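Local structure of ABC transporter, substrate binding protein (Polyamine) (4EUO) at residues Q187-A192 with G202-L207; T28-L33 with K237-K242. The protein binds gamma-aminobutyric acid between its two lobes, probably as the periplasmic substrate-binding protein of an ABC transporter. All blocks are in the same frame, centred on the assembly; numbering follows the deposited sequence.

Contact 1 is partly buried and joins two helices that follow one another around a single strand, while contact 2 lies at the surface and joins segments more than 200 residues apart, with contact 1 nested inside that loop. Their centres are 32 Å apart and they share no helix or strand. Neither has a hydrogen bond across it: isoleucine, leucine, methionine and alanine carbons meet in contact 1, whereas in contact 2 one isoleucine–alanine pair is flanked by a threonine methyl and the aliphatic chain of a lysine. Contact 1 also carries R203 of the ligand pocket; contact 2 lies at the edge of the protein, around a helix-to-strand turn.

Contact 1. Residues Q187-A192 with G202-L207; sequences QLIASA and GRMTAL. With ABU (gamma-amino-butanoic acid), chain E.
I189 meets M204 through its CG1 branch, which lies 4.2 Å from M204 CE. The CB of M204 does not point at I189; the bends at chi1 -62° and chi2 -57° bring CE round to it. The same CE rests 3.8 Å from L207 CD1, so the methyl sits between I189 and L207 of its own helix. T133 of the central sheet and V214 also touch I189, and its backbone O accepts from N108 ND2. Next along the chain, and only partly buried, A190 meets one leucine branch: its CB is 4.1 Å from L207 CD2.

Helix 182-190, strand 196-200 and helix 201-209 form an alpha-beta-alpha unit of the periplasmic binding protein fold, the strand lying parallel to strand 132-135; the contact joins the unit's two helices. A further tie is the bond from Q186 NE2 to R203 O. R203 itself reaches past the contact to the gamma-aminobutyrate, which offers its carboxylate at the guanidinium edge, in plane: NE donates to O at 2.9 Å and NH2 to OXT at 2.8 Å, the latter almost straight at 174°. Two bonds fix the rotation of the carboxylate, and G9 O takes a second bond from NH2.

S191 is tied back to Q187: OG (2.8 Å) and N (2.9 Å) both donate to Q187 O, from opposite faces of its plane. OG is also hydrogen-bonded to E193 N. A192, with positive phi, then turns the chain toward strand 196-200.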
loop_
_atom_site.group_PDB
_atom_site.type_symbol
_atom_site.label_atom_id
_atom_site.label_comp_id
_atom_site.label_asym_id
_atom_site.label_seq_id
_atom_site.Cartn_x
_atom_site.Cartn_y
_atom_site.Cartn_z
ATOM N N GLN A 187 -11.582 11.046 -1.167
ATOM C CA GLN A 187 -12.384 12.200 -1.627
ATOM C C GLN A 187 -13.061 11.875 -2.950
ATOM O O GLN A 187 -14.239 12.189 -3.106
ATOM C CB GLN A 187 -11.439 13.400 -1.804
ATOM C CG GLN A 187 -12.116 14.697 -2.319
ATOM C CD GLN A 187 -12.078 14.745 -3.862
ATOM O OE1 GLN A 187 -13.111 14.838 -4.530
ATOM N NE2 GLN A 187 -10.899 14.622 -4.481
ATOM N N LEU A 188 -12.327 11.311 -3.911
ATOM C CA LEU A 188 -12.890 11.023 -5.211
ATOM C C LEU A 188 -14.063 10.069 -5.137
ATOM O O LEU A 188 -15.095 10.324 -5.783
ATOM C CB LEU A 188 -11.814 10.499 -6.160
ATOM C CG LEU A 188 -10.810 11.544 -6.609
ATOM C CD1 LEU A 188 -9.632 10.903 -7.312
ATOM C CD2 LEU A 188 -11.464 12.609 -7.504
ATOM N N ILE A 189 -13.953 8.989 -4.345
ATOM C CA ILE A 189 -15.037 8.040 -4.193
ATOM C C ILE A 189 -16.195 8.715 -3.439
ATOM O O ILE A 189 -17.338 8.695 -3.927
ATOM C CB ILE A 189 -14.561 6.756 -3.440
ATOM C CG1 ILE A 189 -13.429 5.998 -4.191
ATOM C CG2 ILE A 189 -15.763 5.868 -3.101
ATOM C CD1 ILE A 189 -13.881 5.366 -5.524
ATOM N N ALA A 190 -15.922 9.286 -2.248
ATOM C CA ALA A 190 -16.994 9.828 -1.417
ATOM C C ALA A 190 -17.771 10.971 -2.084
ATOM O O ALA A 190 -18.990 11.058 -1.881
ATOM C CB ALA A 190 -16.447 10.268 -0.056
ATOM N N SER A 191 -17.111 11.771 -2.888
ATOM C CA SER A 191 -17.743 12.922 -3.557
ATOM C C SER A 191 -18.482 12.502 -4.824
ATOM O O SER A 191 -19.181 13.331 -5.428
ATOM C CB SER A 191 -16.678 13.920 -3.974
ATOM O OG SER A 191 -15.853 13.414 -5.006
ATOM N N ALA A 192 -18.251 11.259 -5.292
ATOM C CA ALA A 192 -18.747 10.748 -6.562
ATOM C C ALA A 192 -18.143 11.520 -7.736
ATOM O O ALA A 192 -18.610 11.381 -8.864
ATOM C CB ALA A 192 -20.268 10.744 -6.622
ATOM N N GLY A 202 -8.029 -0.519 2.859
ATOM C CA GLY A 202 -8.193 0.105 4.156
ATOM C C GLY A 202 -8.744 1.512 4.050
ATOM O O GLY A 202 -9.392 1.995 4.990
ATOM N N ARG A 203 -8.565 2.180 2.905
ATOM C CA ARG A 203 -9.138 3.520 2.746
ATOM C C ARG A 203 -10.661 3.442 2.665
ATOM O O ARG A 203 -11.338 4.382 3.101
ATOM C CB ARG A 203 -8.562 4.184 1.514
ATOM C CG ARG A 203 -7.072 4.469 1.644
ATOM C CD ARG A 203 -6.821 5.656 2.577
ATOM N NE ARG A 203 -5.396 5.759 2.908
ATOM C CZ ARG A 203 -4.838 6.834 3.452
ATOM N NH1 ARG A 203 -5.563 7.919 3.683
ATOM N NH2 ARG A 203 -3.532 6.864 3.694
ATOM N N MET A 204 -11.199 2.319 2.159
ATOM C CA MET A 204 -12.650 2.113 2.127
ATOM C C MET A 204 -13.140 1.751 3.533
ATOM O O MET A 204 -14.174 2.285 3.961
ATOM C CB MET A 204 -13.014 1.018 1.124
ATOM C CG MET A 204 -12.619 1.345 -0.317
ATOM S SD MET A 204 -13.326 2.886 -0.972
ATOM C CE MET A 204 -11.940 4.087 -0.706
ATOM N N THR A 205 -12.384 0.931 4.282
ATOM C CA THR A 205 -12.723 0.642 5.676
ATOM C C THR A 205 -12.803 1.965 6.443
ATOM O O THR A 205 -13.757 2.176 7.214
ATOM C CB THR A 205 -11.647 -0.239 6.303
ATOM O OG1 THR A 205 -11.682 -1.490 5.613
ATOM C CG2 THR A 205 -11.870 -0.470 7.794
ATOM N N ALA A 206 -11.836 2.879 6.242
ATOM C CA ALA A 206 -11.856 4.156 6.980
ATOM C C ALA A 206 -13.029 5.014 6.615
ATOM O O ALA A 206 -13.622 5.645 7.506
ATOM C CB ALA A 206 -10.559 4.887 6.761
ATOM N N LEU A 207 -13.406 5.058 5.339
ATOM C CA LEU A 207 -14.581 5.822 4.938
ATOM C C LEU A 207 -15.810 5.280 5.654
ATOM O O LEU A 207 -16.583 6.061 6.221
ATOM C CB LEU A 207 -14.817 5.747 3.436
ATOM C CG LEU A 207 -14.047 6.743 2.591
ATOM C CD1 LEU A 207 -14.261 6.471 1.109
ATOM C CD2 LEU A 207 -14.428 8.218 2.921
HETATM N N ABU E . 1.049 1.671 0.022
HETATM C CD ABU E . -0.241 1.409 0.671
HETATM C CB ABU E . -0.706 2.590 1.487
HETATM C CG ABU E . -2.002 2.259 2.146
HETATM C C ABU E . -2.667 3.395 2.894
HETATM O O ABU E . -3.960 3.269 3.179
HETATM O OXT ABU E . -2.063 4.529 3.155
#

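Contact 2. Residues T28-L33 with K237-K242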
loop_
_atom_site.group_PDB
_atom_site.type_symbol
_atom_site.label_atom_id
_atom_site.label_comp_id
_atom_site.label_asym_id
_atom_site.label_seq_id
_atom_site.Cartn_x
_atom_site.Cartn_y
_atom_site.Cartn_z
ATOM N N THR A 28 10.518 2.631 25.450
ATOM C CA THR A 28 11.835 3.277 25.312
ATOM C C THR A 28 12.001 4.677 25.914
ATOM O O THR A 28 13.135 5.149 26.044
ATOM C CB THR A 28 12.221 3.340 23.811
ATOM O OG1 THR A 28 11.369 4.283 23.140
ATOM C CG2 THR A 28 12.151 2.000 23.121
ATOM N N GLY A 29 10.900 5.365 26.194
ATOM C CA GLY A 29 10.937 6.745 26.652
ATOM C C GLY A 29 11.201 7.722 25.518
ATOM O O GLY A 29 11.442 8.906 25.763
ATOM N N ILE A 30 11.134 7.235 24.249
ATOM C CA ILE A 30 11.355 8.055 23.054
ATOM C C ILE A 30 10.007 8.464 22.456
ATOM O O ILE A 30 9.161 7.600 22.226
ATOM C CB ILE A 30 12.274 7.328 22.022
ATOM C CG1 ILE A 30 13.652 6.997 22.649
ATOM C CG2 ILE A 30 12.438 8.156 20.722
ATOM C CD1 ILE A 30 14.423 5.814 22.021
ATOM N N ASN A 31 9.813 9.773 22.223
ATOM C CA ASN A 31 8.608 10.353 21.643
ATOM C C ASN A 31 8.645 10.164 20.120
ATOM O O ASN A 31 9.687 10.378 19.489
ATOM C CB ASN A 31 8.507 11.838 22.013
ATOM C CG ASN A 31 7.382 12.644 21.402
ATOM O OD1 ASN A 31 7.577 13.795 20.998
ATOM N ND2 ASN A 31 6.166 12.109 21.386
ATOM N N VAL A 32 7.506 9.747 19.541
ATOM C CA VAL A 32 7.368 9.550 18.100
ATOM C C VAL A 32 6.657 10.740 17.509
ATOM O O VAL A 32 5.556 11.098 17.954
ATOM C CB VAL A 32 6.619 8.238 17.753
ATOM C CG1 VAL A 32 6.434 8.092 16.229
ATOM C CG2 VAL A 32 7.344 7.031 18.322
ATOM N N LEU A 33 7.240 11.317 16.449
ATOM C CA LEU A 33 6.628 12.407 15.721
ATOM C C LEU A 33 6.189 11.902 14.338
ATOM O O LEU A 33 6.853 11.033 13.777
ATOM C CB LEU A 33 7.616 13.568 15.560
ATOM C CG LEU A 33 8.151 14.179 16.865
ATOM C CD1 LEU A 33 9.150 15.273 16.561
ATOM C CD2 LEU A 33 7.023 14.715 17.746
ATOM N N LYS A 237 19.479 5.897 14.470
ATOM C CA LYS A 237 19.559 4.524 13.944
ATOM C C LYS A 237 19.121 3.466 14.940
ATOM O O LYS A 237 18.237 2.670 14.623
ATOM C CB LYS A 237 20.925 4.197 13.351
ATOM C CG LYS A 237 20.967 2.911 12.535
ATOM C CD LYS A 237 22.298 2.738 11.870
ATOM C CE LYS A 237 22.436 1.357 11.284
ATOM N NZ LYS A 237 23.772 1.165 10.661
ATOM N N ASP A 238 19.697 3.467 16.156
ATOM C CA ASP A 238 19.306 2.454 17.139
ATOM C C ASP A 238 17.830 2.551 17.501
ATOM O O ASP A 238 17.151 1.525 17.568
ATOM C CB ASP A 238 20.206 2.532 18.404
ATOM C CG ASP A 238 21.658 2.182 18.138
ATOM O OD1 ASP A 238 21.935 1.521 17.112
ATOM O OD2 ASP A 238 22.520 2.548 18.972
ATOM N N ALA A 239 17.316 3.770 17.675
ATOM C CA ALA A 239 15.920 4.007 18.016
ATOM C C ALA A 239 15.007 3.536 16.864
ATOM O O ALA A 239 13.951 2.963 17.126
ATOM C CB ALA A 239 15.678 5.482 18.306
ATOM N N ALA A 240 15.459 3.726 15.605
ATOM C CA ALA A 240 14.686 3.309 14.421
ATOM C C ALA A 240 14.531 1.795 14.402
ATOM O O ALA A 240 13.422 1.287 14.142
ATOM C CB ALA A 240 15.381 3.790 13.162
ATOM N N MET A 241 15.617 1.065 14.717
ATOM C CA MET A 241 15.553 -0.390 14.754
ATOM C C MET A 241 14.622 -0.870 15.851
ATOM O O MET A 241 13.840 -1.805 15.622
ATOM C CB MET A 241 16.955 -1.013 14.921
ATOM C CG MET A 241 17.951 -0.596 13.886
ATOM S SD MET A 241 17.396 -0.982 12.193
ATOM C CE MET A 241 18.514 0.101 11.270
ATOM N N LYS A 242 14.640 -0.209 17.024
ATOM C CA LYS A 242 13.728 -0.550 18.108
ATOM C C LYS A 242 12.283 -0.272 17.727
ATOM O O LYS A 242 11.365 -1.019 18.107
ATOM C CB LYS A 242 14.103 0.200 19.404
ATOM C CG LYS A 242 15.400 -0.297 20.036
ATOM C CD LYS A 242 15.753 0.557 21.247
ATOM C CE LYS A 242 17.087 0.165 21.832
ATOM N NZ LYS A 242 17.489 1.095 22.917
#
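T28 and I30 face K242 and A239 across CA–CA separations of 8.4 Å and 7.9 Å, as the chain leaves helix 10-28, turns at G29 with phi 77° and runs into strand 32-35. The glycine suits this positive phi. I30 makes the closer approach: its CD1 comes within 3.9 Å of the A239 methyl. With CG1 anti to its carbonyl carbon, chi1 -59°, the longer branch of I30 carries CD1 out to that methyl. L3 of strand 3-6 touches both I30 and A239 and so backs the pair from the sheet.

T28 divides its two branches between different tasks. Its CG2 lies 4.3 Å from K242 CD, midway along an almost fully extended lysine, whose aliphatic part passes alongside the methyl. OG1 instead accepts from I30 N at 3.2 Å, with an N-H...O angle of 150°, and is also hydrogen-bonded to F24 O. This is an ST turn, and it ties the last turn of the helix to the residue that follows G29. F24, on helix 10-28, touches both I30 and K242. Helix 237-247 packs against the turn that leads from helix 10-28 into strand 32-35. Helix 10-28 links the parallel strands 3-6 and 32-35, a beta-alpha-beta crossover of the alpha/beta periplasmic binding protein fold.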